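Local atomic coordinates of putative rhamnosidase (PDB entry 3W5M), a protein that hydrolyses terminal non-reducing alpha-L-rhamnose residues from alpha-L-rhamnosides, including citrus flavonoids such as naringin and the arabinogalactan-protein gum arabic. Residues A838-A842 with K843-L847. Residues are numbered along the deposited sequence; the frame is centred on the assembly and turned at random.
Sequences ALIEA and KDWHL
Trp845 folds back against Ile840 and Glu841 where a Schellman motif ends helix 829-842 of the (alpha/alpha)6-barrel domain. Two backbone bonds define the motif. Trp845 N donates to Ile840 O at 2.9 Å, and Asp844 N donates to Glu841 O at 3.0 Å. Asp844 is the C' residue, and both it and Trp845 have positive phi as the chain turns back. Lys843 N makes weak bonds to both Leu839 O and Ile840 O, and the Ile840 carbonyl thus receives two N-H groups. The turn brings the indole against the last part of the helix. Glu841 CA sits over the six-membered ring, 4.0 Å from its centroid and 8° off the normal, a CH-pi contact. With Glu841 CG anti to the backbone N (chi1 -165°), the side chain runs alongside the indole in the same direction. Glu841 CG lies over the same face, offset toward the rim, 3.4 Å from Trp845 CZ2. Arg872 of helix 867-875 makes a cation-pi contact with the Trp845 ring. Ile840 is buried and also packs on Leu857 and Leu861 of helix 854-863. Its side chain crosses that of Trp845 at about a right angle, with Ile840 CG2 3.9 Å from Trp845 CE3.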
loop_
_atom_site.group_PDB
_atom_site.type_symbol
_atom_site.label_atom_id
_atom_site.label_comp_id
_atom_site.label_asym_id
_atom_site.label_seq_id
_atom_site.Cartn_x
_atom_site.Cartn_y
_atom_site.Cartn_z
ATOM N N ALA A 838 33.245 9.529 -16.797
ATOM C CA ALA A 838 33.847 10.858 -16.786
ATOM C C ALA A 838 32.961 11.837 -16.016
ATOM O O ALA A 838 33.468 12.653 -15.233
ATOM C CB ALA A 838 34.086 11.353 -18.210
ATOM N N LEU A 839 31.644 11.738 -16.234
ATOM C CA LEU A 839 30.662 12.588 -15.548
ATOM C C LEU A 839 30.591 12.297 -14.048
ATOM O O LEU A 839 30.434 13.224 -13.247
ATOM C CB LEU A 839 29.281 12.493 -16.192
ATOM C CG LEU A 839 29.083 12.923 -17.648
ATOM C CD1 LEU A 839 27.710 12.518 -18.126
ATOM C CD2 LEU A 839 29.249 14.424 -17.833
ATOM N N ILE A 840 30.717 11.021 -13.684
ATOM C CA ILE A 840 30.771 10.594 -12.282
ATOM C C ILE A 840 32.050 11.109 -11.587
ATOM O O ILE A 840 31.995 11.682 -10.487
ATOM C CB ILE A 840 30.649 9.055 -12.157
ATOM C CG1 ILE A 840 29.255 8.599 -12.648
ATOM C CG2 ILE A 840 30.923 8.602 -10.721
ATOM C CD1 ILE A 840 29.028 7.092 -12.661
ATOM N N GLU A 841 33.196 10.904 -12.242
ATOM C CA GLU A 841 34.483 11.417 -11.756
ATOM C C GLU A 841 34.427 12.937 -11.539
ATOM O O GLU A 841 34.885 13.429 -10.506
ATOM C CB GLU A 841 35.608 11.047 -12.732
ATOM C CG GLU A 841 37.020 11.209 -12.180
ATOM C CD GLU A 841 38.084 11.140 -13.268
ATOM O OE1 GLU A 841 37.909 11.812 -14.308
ATOM O OE2 GLU A 841 39.097 10.425 -13.089
ATOM N N ALA A 842 33.842 13.655 -12.499
ATOM C CA ALA A 842 33.695 15.115 -12.436
ATOM C C ALA A 842 32.839 15.599 -11.260
ATOM O O ALA A 842 32.995 16.731 -10.799
ATOM C CB ALA A 842 33.135 15.657 -13.745
ATOM N N LYS A 843 31.925 14.750 -10.793
ATOM C CA LYS A 843 31.090 15.069 -9.644
ATOM C C LYS A 843 31.726 14.560 -8.359
ATOM O O LYS A 843 31.015 14.323 -7.375
ATOM C CB LYS A 843 29.690 14.465 -9.817
ATOM C CG LYS A 843 28.810 15.152 -10.855
ATOM C CD LYS A 843 29.147 16.636 -11.001
ATOM C CE LYS A 843 27.924 17.500 -11.255
ATOM N NZ LYS A 843 26.839 16.776 -11.963
ATOM N N ASP A 844 33.052 14.398 -8.364
ATOM C CA ASP A 844 33.812 13.870 -7.216
ATOM C C ASP A 844 33.309 12.477 -6.773
ATOM O O ASP A 844 33.188 12.176 -5.569
ATOM C CB ASP A 844 33.841 14.885 -6.052
ATOM C CG ASP A 844 34.811 14.489 -4.944
ATOM O OD1 ASP A 844 35.912 13.974 -5.256
ATOM O OD2 ASP A 844 34.466 14.695 -3.755
ATOM N N TRP A 845 33.046 11.639 -7.779
ATOM C CA TRP A 845 32.586 10.265 -7.609
ATOM C C TRP A 845 31.237 10.219 -6.882
ATOM O O TRP A 845 31.095 9.538 -5.866
ATOM C CB TRP A 845 33.639 9.411 -6.890
ATOM C CG TRP A 845 34.985 9.423 -7.550
ATOM C CD1 TRP A 845 36.107 10.068 -7.112
ATOM C CD2 TRP A 845 35.347 8.766 -8.774
ATOM N NE1 TRP A 845 37.153 9.846 -7.982
ATOM C CE2 TRP A 845 36.717 9.047 -9.010
ATOM C CE3 TRP A 845 34.651 7.965 -9.695
ATOM C CZ2 TRP A 845 37.406 8.553 -10.130
ATOM C CZ3 TRP A 845 35.335 7.475 -10.811
ATOM C CH2 TRP A 845 36.700 7.774 -11.018
ATOM N N HIS A 846 30.295 11.005 -7.378
ATOM C CA HIS A 846 28.907 10.969 -6.898
ATOM C C HIS A 846 27.975 10.764 -8.077
ATOM O O HIS A 846 28.217 11.258 -9.177
ATOM C CB HIS A 846 28.483 12.268 -6.178
ATOM C CG HIS A 846 29.191 12.518 -4.880
ATOM N ND1 HIS A 846 30.445 13.086 -4.815
ATOM C CD2 HIS A 846 28.810 12.304 -3.597
ATOM C CE1 HIS A 846 30.816 13.189 -3.551
ATOM N NE2 HIS A 846 29.840 12.727 -2.790
ATOM N N LEU A 847 26.889 10.041 -7.835
ATOM C CA LEU A 847 25.842 9.913 -8.824
ATOM C C LEU A 847 25.097 11.234 -9.012
ATOM O O LEU A 847 25.170 12.120 -8.171
ATOM C CB LEU A 847 24.860 8.794 -8.408
ATOM C CG LEU A 847 24.069 8.929 -7.100
ATOM C CD1 LEU A 847 22.868 9.866 -7.266
ATOM C CD2 LEU A 847 23.618 7.548 -6.665
#